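Alp7A (Bacillus subtilis, PDB 5EC0) binds adenine nucleotide as a plasmid-encoded bacterial actin-like protein and, judging by its ParM-like family, probably polymerises into filaments that segregate plasmid DNA. Local coordinates at residues Glu93-Ile96 with Pro97-Phe101; Val183-Trp186 with Ala187-Asn191; Glu253-Leu256 with Glu257-Ser261; Arg348-Ser351 with Glu352-Ile356. All coordinates share one frame; numbering follows the deposited sequence.

Contact 1 of 4, residues Glu93-Ile96 with Pro97-Phe101; sequences ESHI and PYVTF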
loop_
_atom_site.group_PDB
_atom_site.type_symbol
_atom_site.label_atom_id
_atom_site.label_comp_id
_atom_site.label_asym_id
_atom_site.label_seq_id
_atom_site.Cartn_x
_atom_site.Cartn_y
_atom_site.Cartn_z
ATOM N N GLU A 93 -14.441 6.239 7.861
ATOM C CA GLU A 93 -15.319 6.033 9.011
ATOM C C GLU A 93 -14.981 4.779 9.833
ATOM O O GLU A 93 -15.441 4.628 10.962
ATOM C CB GLU A 93 -16.766 5.994 8.529
ATOM C CG GLU A 93 -17.194 7.315 7.897
ATOM C CD GLU A 93 -18.528 7.219 7.196
ATOM O OE1 GLU A 93 -18.887 6.097 6.782
ATOM O OE2 GLU A 93 -19.222 8.255 7.067
ATOM N N SER A 94 -14.165 3.897 9.270
ATOM C CA SER A 94 -13.696 2.716 9.978
ATOM C C SER A 94 -12.525 3.028 10.903
ATOM O O SER A 94 -11.640 3.802 10.552
ATOM C CB SER A 94 -13.275 1.634 8.992
ATOM O OG SER A 94 -12.526 0.638 9.652
ATOM N N HIS A 95 -12.521 2.400 12.074
ATOM C CA HIS A 95 -11.473 2.599 13.067
ATOM C C HIS A 95 -10.199 1.824 12.738
ATOM O O HIS A 95 -9.127 2.107 13.282
ATOM C CB HIS A 95 -11.986 2.177 14.443
ATOM C CG HIS A 95 -12.441 0.754 14.495
ATOM N ND1 HIS A 95 -13.751 0.384 14.275
ATOM C CD2 HIS A 95 -11.755 -0.394 14.712
ATOM C CE1 HIS A 95 -13.855 -0.931 14.372
ATOM N NE2 HIS A 95 -12.659 -1.426 14.633
ATOM N N ILE A 96 -10.316 0.846 11.843
ATOM C CA ILE A 96 -9.186 -0.019 11.510
ATOM C C ILE A 96 -7.908 0.725 11.040
ATOM O O ILE A 96 -6.824 0.440 11.557
ATOM C CB ILE A 96 -9.603 -1.073 10.453
ATOM C CG1 ILE A 96 -10.551 -2.089 11.084
ATOM C CG2 ILE A 96 -8.380 -1.785 9.848
ATOM C CD1 ILE A 96 -11.079 -3.112 10.091
ATOM N N PRO A 97 -8.017 1.667 10.079
ATOM C CA PRO A 97 -6.780 2.389 9.730
ATOM C C PRO A 97 -6.203 3.181 10.898
ATOM O O PRO A 97 -4.985 3.205 11.114
ATOM C CB PRO A 97 -7.223 3.353 8.610
ATOM C CG PRO A 97 -8.493 2.804 8.096
ATOM C CD PRO A 97 -9.157 2.099 9.247
ATOM N N TYR A 98 -7.084 3.839 11.638
ATOM C CA TYR A 98 -6.674 4.646 12.774
ATOM C C TYR A 98 -5.942 3.797 13.838
ATOM O O TYR A 98 -4.878 4.187 14.336
ATOM C CB TYR A 98 -7.898 5.336 13.371
ATOM C CG TYR A 98 -7.641 6.074 14.660
ATOM C CD1 TYR A 98 -6.928 7.270 14.672
ATOM C CD2 TYR A 98 -8.144 5.592 15.866
ATOM C CE1 TYR A 98 -6.690 7.946 15.850
ATOM C CE2 TYR A 98 -7.919 6.272 17.053
ATOM C CZ TYR A 98 -7.190 7.446 17.035
ATOM O OH TYR A 98 -6.966 8.120 18.212
ATOM N N VAL A 99 -6.507 2.640 14.175
ATOM C CA VAL A 99 -5.878 1.750 15.156
ATOM C C VAL A 99 -4.541 1.214 14.620
ATOM O O VAL A 99 -3.542 1.172 15.338
ATOM C CB VAL A 99 -6.823 0.595 15.530
ATOM C CG1 VAL A 99 -6.089 -0.522 16.291
ATOM C CG2 VAL A 99 -8.001 1.141 16.352
ATOM N N THR A 100 -4.497 0.835 13.347
ATOM C CA THR A 100 -3.235 0.374 12.784
ATOM C C THR A 100 -2.149 1.462 12.864
ATOM O O THR A 100 -1.014 1.186 13.254
ATOM C CB THR A 100 -3.408 -0.083 11.336
ATOM O OG1 THR A 100 -4.538 -0.958 11.255
ATOM C CG2 THR A 100 -2.176 -0.844 10.874
ATOM N N PHE A 101 -2.510 2.702 12.534
ATOM C CA PHE A 101 -1.572 3.820 12.618
ATOM C C PHE A 101 -0.979 3.974 14.027
ATOM O O PHE A 101 0.227 4.183 14.182
ATOM C CB PHE A 101 -2.273 5.113 12.170
ATOM C CG PHE A 101 -1.768 6.356 12.837
ATOM C CD1 PHE A 101 -0.576 6.947 12.439
ATOM C CD2 PHE A 101 -2.518 6.973 13.848
ATOM C CE1 PHE A 101 -0.119 8.127 13.050
ATOM C CE2 PHE A 101 -2.075 8.154 14.460
ATOM C CZ PHE A 101 -0.878 8.726 14.068
#
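Thr100 and Ile96 meet at the first turn of helix 95-112, where an N-cap serine and a proline in the opening turn start the helix. Ser94 is the N-cap: its OG, anti to the backbone N (chi1 166°), accepts from Ile96 N at 3.1 Å, taking up an amide that lacks a helical carbonyl. One residue on, Pro97 needs no such acceptor, because its nitrogen carries no hydrogen; its ring crosses the Ile96 side chain obliquely, and Ile96 CB lies 3.4 Å from Pro97 CD, a closeness imposed largely by the peptide bond that joins them. The same CD lies 3.7 Å from Ser94 OG, beside the cap. On another side of the turn, Val99 CG2 approaches the edge of the His95 imidazole, near the ring plane, a loose contact at 4.4 Å from His95 CD2. Beyond the turn, Val99 packs on Phe69 and Val71 of strand 65-71, while Ile96 and Thr100 both lean on Val30 of strand 22-33, which seats the helix start on the sheet. Thr100 turns its hydroxyl back along the helix, OG1 lying beside its own backbone N with chi1 at -48°. A valine at this position would probably leave the Ile96 carbonyl with the backbone amide as its one remaining donor from this turn and free its oxygen from the side-chain grip. As it stands, Ile96 O takes Thr100 N at 3.0 Å and Thr100 OG1 at 2.7 Å, the two donors arriving from opposite faces of the carbonyl plane.

Contact 2 of 4, residues Val183-Trp186 with Ala187-Asn191; sequences VARW and AIKKN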
loop_
_atom_site.group_PDB
_atom_site.type_symbol
_atom_site.label_atom_id
_atom_site.label_comp_id
_atom_site.label_asym_id
_atom_site.label_seq_id
_atom_site.Cartn_x
_atom_site.Cartn_y
_atom_site.Cartn_z
ATOM N N VAL A 183 -1.310 9.833 -7.042
ATOM C CA VAL A 183 -0.158 10.422 -6.337
ATOM C C VAL A 183 1.167 9.721 -6.694
ATOM O O VAL A 183 2.249 10.295 -6.562
ATOM C CB VAL A 183 -0.345 10.398 -4.774
ATOM C CG1 VAL A 183 -0.176 8.992 -4.209
ATOM C CG2 VAL A 183 0.638 11.347 -4.096
ATOM N N ALA A 184 1.073 8.483 -7.164
ATOM C CA ALA A 184 2.254 7.723 -7.523
ATOM C C ALA A 184 3.044 8.384 -8.647
ATOM O O ALA A 184 4.215 8.068 -8.846
ATOM C CB ALA A 184 1.869 6.302 -7.924
ATOM N N ARG A 185 2.415 9.295 -9.380
ATOM C CA ARG A 185 3.104 9.908 -10.503
ATOM C C ARG A 185 4.287 10.706 -9.973
ATOM O O ARG A 185 5.248 10.904 -10.692
ATOM C CB ARG A 185 2.158 10.781 -11.355
ATOM C CG ARG A 185 1.729 12.095 -10.694
ATOM C CD ARG A 185 0.501 12.735 -11.342
ATOM N NE ARG A 185 0.083 13.895 -10.557
ATOM C CZ ARG A 185 0.482 15.155 -10.749
ATOM N NH1 ARG A 185 1.310 15.474 -11.739
ATOM N NH2 ARG A 185 0.037 16.110 -9.941
ATOM N N TRP A 186 4.249 11.118 -8.707
ATOM C CA TRP A 186 5.363 11.896 -8.179
ATOM C C TRP A 186 6.609 11.032 -7.984
ATOM O O TRP A 186 7.729 11.546 -8.048
ATOM C CB TRP A 186 4.968 12.608 -6.881
ATOM C CG TRP A 186 4.072 13.755 -7.202
ATOM C CD1 TRP A 186 2.715 13.819 -7.017
ATOM C CD2 TRP A 186 4.446 14.992 -7.851
ATOM N NE1 TRP A 186 2.233 15.016 -7.482
ATOM C CE2 TRP A 186 3.272 15.755 -7.989
ATOM C CE3 TRP A 186 5.670 15.517 -8.302
ATOM C CZ2 TRP A 186 3.275 17.041 -8.565
ATOM C CZ3 TRP A 186 5.678 16.794 -8.871
ATOM C CH2 TRP A 186 4.484 17.542 -8.999
ATOM N N ALA A 187 6.425 9.724 -7.798
ATOM C CA ALA A 187 7.572 8.826 -7.652
ATOM C C ALA A 187 8.233 8.565 -9.009
ATOM O O ALA A 187 9.385 8.171 -9.070
ATOM C CB ALA A 187 7.151 7.497 -6.990
ATOM N N ILE A 188 7.496 8.806 -10.089
ATOM C CA ILE A 188 8.050 8.752 -11.445
ATOM C C ILE A 188 8.679 10.107 -11.864
ATOM O O ILE A 188 9.709 10.162 -12.552
ATOM C CB ILE A 188 6.951 8.366 -12.474
ATOM C CG1 ILE A 188 6.236 7.060 -12.067
ATOM C CG2 ILE A 188 7.523 8.323 -13.908
ATOM C CD1 ILE A 188 7.167 5.832 -11.946
ATOM N N LYS A 189 8.050 11.201 -11.450
ATOM C CA LYS A 189 8.474 12.532 -11.878
ATOM C C LYS A 189 9.769 12.965 -11.198
ATOM O O LYS A 189 10.662 13.526 -11.840
ATOM C CB LYS A 189 7.377 13.562 -11.597
ATOM C CG LYS A 189 6.032 13.272 -12.296
ATOM C CD LYS A 189 4.916 14.204 -11.797
ATOM C CE LYS A 189 5.135 15.655 -12.213
ATOM N NZ LYS A 189 5.071 15.844 -13.710
ATOM N N LYS A 190 9.851 12.699 -9.900
ATOM C CA LYS A 190 10.956 13.151 -9.056
ATOM C C LYS A 190 11.585 12.020 -8.241
ATOM O O LYS A 190 10.915 11.026 -7.935
ATOM C CB LYS A 190 10.455 14.227 -8.087
ATOM C CG LYS A 190 9.760 15.411 -8.739
ATOM C CD LYS A 190 10.760 16.409 -9.241
ATOM C CE LYS A 190 10.286 17.843 -9.020
ATOM N NZ LYS A 190 11.391 18.784 -9.331
ATOM N N ASN A 191 12.854 12.179 -7.869
ATOM C CA ASN A 191 13.444 11.333 -6.836
ATOM C C ASN A 191 13.287 12.011 -5.462
ATOM O O ASN A 191 12.733 13.104 -5.363
ATOM C CB ASN A 191 14.913 11.026 -7.148
ATOM C CG ASN A 191 15.787 12.276 -7.197
ATOM O OD1 ASN A 191 15.411 13.342 -6.726
ATOM N ND2 ASN A 191 16.966 12.134 -7.770
#
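Arg185 O is gripped by two amides: Lys189 N donates to it at 2.9 Å, and Ile188 N adds a weak bond with an N-H...O angle of 131°. Lys189 CG also packs against this oxygen, at 3.0 Å. From there the lysine bends at chi3 (68°), which brings CE over the indole of Trp186. Lys189 CE stands 3.9 Å from the centroid of the six-membered ring and 24° off its normal, a CH-pi contact over the face; its nearest ring atom is Trp186 CZ3. Lys189 NZ is farther from the centroid and can add at most a weak cation-pi attraction. These side chains line one flank of the short helix 185-189, whose other flank is buried against strands 207-213 and 322-327 and helix 364-386. Trp186 O receives Lys190 N at 3.0 Å in the last turn, and Lys190 CG comes to the edge of the indole, near its plane. Arg185 lies alongside Lys189, pointing the same way, with NH1 3.8 Å from Lys189 CD. Their charged ends, Arg185 NH1 and Lys189 NZ, are 4.3 Å apart, yet both donate to Leu227 O, which probably eases the repulsion, and Arg185 NE forms a salt bridge with Glu182. With an alanine in place of Trp186, the Lys189 methylenes would probably lose the surface they lie on, and the bent chain would be freer to turn. The indole also flanks the arginine: Trp186 NE1 sits 3.4 Å above the guanidinium plane, offset toward its rim.

Contact 3 of 4, residues Glu253-Leu256 with Glu257-Ser261; sequences EKLL and EHFDS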
loop_
_atom_site.group_PDB
_atom_site.type_symbol
_atom_site.label_atom_id
_atom_site.label_comp_id
_atom_site.label_asym_id
_atom_site.label_seq_id
_atom_site.Cartn_x
_atom_site.Cartn_y
_atom_site.Cartn_z
ATOM N N GLU A 253 -9.677 -25.034 -7.791
ATOM C CA GLU A 253 -9.821 -25.840 -8.998
ATOM C C GLU A 253 -8.584 -26.672 -9.319
ATOM O O GLU A 253 -8.705 -27.837 -9.701
ATOM C CB GLU A 253 -10.167 -24.953 -10.196
ATOM C CG GLU A 253 -11.616 -24.482 -10.211
ATOM C CD GLU A 253 -11.928 -23.598 -11.402
ATOM O OE1 GLU A 253 -10.976 -23.052 -12.000
ATOM O OE2 GLU A 253 -13.125 -23.451 -11.740
ATOM N N LYS A 254 -7.397 -26.097 -9.151
ATOM C CA LYS A 254 -6.192 -26.750 -9.655
ATOM C C LYS A 254 -5.100 -27.050 -8.617
ATOM O O LYS A 254 -4.149 -27.781 -8.914
ATOM C CB LYS A 254 -5.597 -25.899 -10.782
ATOM C CG LYS A 254 -6.542 -25.714 -11.957
ATOM C CD LYS A 254 -5.797 -25.528 -13.270
ATOM C CE LYS A 254 -6.752 -25.637 -14.449
ATOM N NZ LYS A 254 -7.973 -24.808 -14.240
ATOM N N LEU A 255 -5.231 -26.506 -7.407
ATOM C CA LEU A 255 -4.140 -26.580 -6.432
ATOM C C LEU A 255 -4.566 -26.903 -4.996
ATOM O O LEU A 255 -3.818 -26.641 -4.064
ATOM C CB LEU A 255 -3.363 -25.258 -6.432
ATOM C CG LEU A 255 -2.595 -24.866 -7.696
ATOM C CD1 LEU A 255 -1.925 -23.531 -7.484
ATOM C CD2 LEU A 255 -1.563 -25.925 -8.067
ATOM N N LEU A 256 -5.748 -27.487 -4.824
ATOM C CA LEU A 256 -6.295 -27.798 -3.501
ATOM C C LEU A 256 -5.332 -28.604 -2.625
ATOM O O LEU A 256 -5.381 -28.540 -1.396
ATOM C CB LEU A 256 -7.610 -28.561 -3.666
ATOM C CG LEU A 256 -8.807 -28.211 -2.786
ATOM C CD1 LEU A 256 -8.942 -26.712 -2.612
ATOM C CD2 LEU A 256 -10.054 -28.781 -3.428
ATOM N N GLU A 257 -4.456 -29.354 -3.280
ATOM C CA GLU A 257 -3.481 -30.208 -2.620
ATOM C C GLU A 257 -2.404 -29.378 -1.931
ATOM O O GLU A 257 -1.813 -29.794 -0.936
ATOM C CB GLU A 257 -2.825 -31.116 -3.655
ATOM C CG GLU A 257 -3.782 -31.634 -4.709
ATOM C CD GLU A 257 -3.076 -32.388 -5.810
ATOM O OE1 GLU A 257 -1.830 -32.351 -5.853
ATOM O OE2 GLU A 257 -3.766 -32.994 -6.650
ATOM N N HIS A 258 -2.143 -28.198 -2.482
ATOM C CA HIS A 258 -0.940 -27.447 -2.138
ATOM C C HIS A 258 -1.202 -26.229 -1.260
ATOM O O HIS A 258 -0.279 -25.705 -0.642
ATOM C CB HIS A 258 -0.229 -27.014 -3.419
ATOM C CG HIS A 258 0.318 -28.155 -4.212
ATOM N ND1 HIS A 258 -0.349 -28.706 -5.285
ATOM C CD2 HIS A 258 1.468 -28.856 -4.084
ATOM C CE1 HIS A 258 0.368 -29.694 -5.789
ATOM N NE2 HIS A 258 1.477 -29.805 -5.079
ATOM N N PHE A 259 -2.454 -25.781 -1.209
ATOM C CA PHE A 259 -2.815 -24.568 -0.475
ATOM C C PHE A 259 -4.208 -24.676 0.157
ATOM O O PHE A 259 -5.180 -25.047 -0.506
ATOM C CB PHE A 259 -2.741 -23.355 -1.403
ATOM C CG PHE A 259 -1.419 -23.220 -2.105
ATOM C CD1 PHE A 259 -0.330 -22.651 -1.458
ATOM C CD2 PHE A 259 -1.257 -23.689 -3.395
ATOM C CE1 PHE A 259 0.894 -22.541 -2.097
ATOM C CE2 PHE A 259 -0.035 -23.581 -4.040
ATOM C CZ PHE A 259 1.042 -23.012 -3.390
ATOM N N ASP A 260 -4.290 -24.365 1.451
ATOM C CA ASP A 260 -5.560 -24.421 2.176
ATOM C C ASP A 260 -6.199 -23.047 2.247
ATOM O O ASP A 260 -7.335 -22.897 2.691
ATOM C CB ASP A 260 -5.362 -24.976 3.588
ATOM C CG ASP A 260 -4.824 -26.378 3.580
ATOM O OD1 ASP A 260 -4.980 -27.052 2.541
ATOM O OD2 ASP A 260 -4.251 -26.807 4.605
ATOM N N SER A 261 -5.464 -22.038 1.811
ATOM C CA SER A 261 -5.996 -20.690 1.829
ATOM C C SER A 261 -5.430 -19.902 0.665
ATOM O O SER A 261 -4.351 -20.209 0.165
ATOM C CB SER A 261 -5.673 -19.994 3.153
ATOM O OG SER A 261 -4.398 -19.380 3.108
#
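Leu255 CB starts a side chain that runs beside Phe259, the two pointing the same way, and CB and the two methyls make its contacts. CB lies 4.0 Å from Phe259 CD2. Chi1 of -65° sets CG anti to the carbonyl carbon, and from there the branches diverge: CD1 reaches Phe259 CE2 at 3.9 Å, and CD2 goes to His258 ND1 at 4.1 Å. Both methyls meet their rings obliquely, and the leucine crosses the histidine side chain at a slant. His258 ND1 is buried here without a polar partner in the model.

Backbone bonds accompany this arrangement. Leu255 O accepts from His258 N at 2.8 Å, with the donor 45° out of the carbonyl plane, and from Phe259 N at 3.3 Å, less straight at the hydrogen (135°) but nearly along the C=O axis. One carbonyl thus closes a tight turn where the chain leaves helix 243-254, and this helps to bring both rings beside the leucine that supplies the acceptor.

Leu255 and Phe259 then pack on Leu265 of helix 262-272 and on Leu291, and the Phe259 ring also meets Phe268, while His258 stands edge-to-face with Phe289 of strand 288-290. The turn therefore joins helix 243-254 to helix 262-272, which carries the ADP-binding residues Glu266 and Tyr270; Ser261 caps the start of that second helix through Glu264 N.

Contact 4 of 4, residues Arg348-Ser351 with Glu352-Ile356; sequences RDIS and ESNHI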
loop_
_atom_site.group_PDB
_atom_site.type_symbol
_atom_site.label_atom_id
_atom_site.label_comp_id
_atom_site.label_asym_id
_atom_site.label_seq_id
_atom_site.Cartn_x
_atom_site.Cartn_y
_atom_site.Cartn_z
ATOM N N ARG A 348 6.237 -6.456 -30.669
ATOM C CA ARG A 348 7.339 -6.232 -29.734
ATOM C C ARG A 348 7.657 -4.753 -29.511
ATOM O O ARG A 348 7.877 -4.321 -28.375
ATOM C CB ARG A 348 8.593 -6.963 -30.217
ATOM C CG ARG A 348 9.762 -6.902 -29.246
ATOM C CD ARG A 348 10.938 -6.178 -29.881
ATOM N NE ARG A 348 12.088 -6.058 -28.987
ATOM C CZ ARG A 348 13.319 -5.740 -29.386
ATOM N NH1 ARG A 348 14.300 -5.652 -28.498
ATOM N NH2 ARG A 348 13.575 -5.518 -30.672
ATOM N N ASP A 349 7.679 -3.981 -30.588
ATOM C CA ASP A 349 8.040 -2.565 -30.515
ATOM C C ASP A 349 7.126 -1.761 -29.581
ATOM O O ASP A 349 7.601 -1.016 -28.718
ATOM C CB ASP A 349 8.037 -1.948 -31.918
ATOM C CG ASP A 349 9.143 -2.503 -32.795
ATOM O OD1 ASP A 349 10.181 -2.905 -32.233
ATOM O OD2 ASP A 349 8.982 -2.531 -34.039
ATOM N N ILE A 350 5.819 -1.924 -29.746
ATOM C CA ILE A 350 4.862 -1.218 -28.907
ATOM C C ILE A 350 4.867 -1.769 -27.475
ATOM O O ILE A 350 4.676 -1.023 -26.510
ATOM C CB ILE A 350 3.451 -1.302 -29.504
ATOM C CG1 ILE A 350 3.416 -0.543 -30.830
ATOM C CG2 ILE A 350 2.416 -0.735 -28.530
ATOM C CD1 ILE A 350 2.101 -0.648 -31.530
ATOM N N SER A 351 5.111 -3.070 -27.340
ATOM C CA SER A 351 5.192 -3.680 -26.018
ATOM C C SER A 351 6.288 -3.034 -25.173
ATOM O O SER A 351 6.042 -2.610 -24.038
ATOM C CB SER A 351 5.437 -5.181 -26.132
ATOM O OG SER A 351 5.621 -5.763 -24.848
ATOM N N GLU A 352 7.494 -2.951 -25.730
ATOM C CA GLU A 352 8.647 -2.451 -24.985
ATOM C C GLU A 352 8.584 -0.945 -24.690
ATOM O O GLU A 352 8.915 -0.522 -23.583
ATOM C CB GLU A 352 9.945 -2.781 -25.737
ATOM C CG GLU A 352 10.642 -4.054 -25.237
ATOM C CD GLU A 352 11.761 -4.537 -26.157
ATOM O OE1 GLU A 352 12.486 -3.687 -26.725
ATOM O OE2 GLU A 352 11.910 -5.771 -26.315
ATOM N N SER A 353 8.164 -0.133 -25.657
ATOM C CA SER A 353 8.202 1.312 -25.451
ATOM C C SER A 353 6.921 1.864 -24.821
ATOM O O SER A 353 6.955 2.907 -24.165
ATOM C CB SER A 353 8.481 2.036 -26.769
ATOM O OG SER A 353 7.473 1.764 -27.726
ATOM N N ASN A 354 5.800 1.167 -24.994
ATOM C CA ASN A 354 4.511 1.707 -24.542
ATOM C C ASN A 354 3.875 0.997 -23.353
ATOM O O ASN A 354 2.912 1.508 -22.784
ATOM C CB ASN A 354 3.500 1.707 -25.691
ATOM C CG ASN A 354 3.883 2.660 -26.805
ATOM O OD1 ASN A 354 4.948 3.279 -26.770
ATOM N ND2 ASN A 354 3.017 2.775 -27.804
ATOM N N HIS A 355 4.372 -0.182 -22.983
ATOM C CA HIS A 355 3.793 -0.864 -21.838
ATOM C C HIS A 355 4.877 -1.121 -20.802
ATOM O O HIS A 355 5.615 -2.103 -20.879
ATOM C CB HIS A 355 3.074 -2.144 -22.287
ATOM C CG HIS A 355 1.876 -1.878 -23.158
ATOM N ND1 HIS A 355 0.598 -1.743 -22.651
ATOM C CD2 HIS A 355 1.769 -1.700 -24.499
ATOM C CE1 HIS A 355 -0.245 -1.505 -23.645
ATOM N NE2 HIS A 355 0.441 -1.475 -24.774
ATOM N N ILE A 356 4.965 -0.191 -19.848
ATOM C CA ILE A 356 6.037 -0.134 -18.855
ATOM C C ILE A 356 5.565 -0.572 -17.461
ATOM O O ILE A 356 4.565 -0.078 -16.941
ATOM C CB ILE A 356 6.633 1.303 -18.734
ATOM C CG1 ILE A 356 6.859 1.947 -20.112
ATOM C CG2 ILE A 356 7.898 1.294 -17.890
ATOM C CD1 ILE A 356 7.910 1.258 -20.967
#
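Arg348 takes CG anti to its own nitrogen (chi1 -175°) and then bends at chi2 (-118°), swinging its guanidinium across to Glu352, one turn later in the helix. The salt bridge is lopsided: Arg348 NE gives a 2.7 Å bond to Glu352 OE2, whereas Arg348 NH1 adds a weak one to the same oxygen. OE2 lies at the guanidinium edge and in its plane, but is itself met from above the carboxylate, the two groups being nearly perpendicular at 87°.

Ser353 OG, set between its backbone N and carbonyl carbon, folds back to donate to Asp349 O at 3.0 Å. Ser353 N bonds that oxygen from the opposite face of the carbonyl plane, at 3.2 Å, so two donors hold it.

The helix ends as His355 N bonds Ser351 O at 3.1 Å, and the His355 ring turns its edge to Ile350 O.

Helix 348-354 thus passes directly into strand 355-357, an outer strand of the five-stranded sheet beside strand 322-327. His355 ND1 bonds Tyr326 of that strand, its ring meets Tyr324 and Tyr346 in nearly parallel planes, and Ser351 OG bonds Thr342 of helix 335-346.

From the N terminus the four contacts come strictly in series; none nests within or crosses another, and each closes a turn rather than a long loop. Contact 1 opens helix 95-112 against the eight-stranded sheet. Contact 2, with its centre about 27 Å away on the opposite side of the chain's centre, forms the short helix 185-189 beside helix 364-386 and the five-stranded sheet. Contact 3 turns the chain from helix 243-254 into helix 262-272. Contact 4 delivers helix 348-354 into strand 355-357. Contacts 2 and 4 come nearest each other, about 8 Å between closest atoms, and both pack on strand 322-327; Tyr199 touches Ile188 and Ile356 alike.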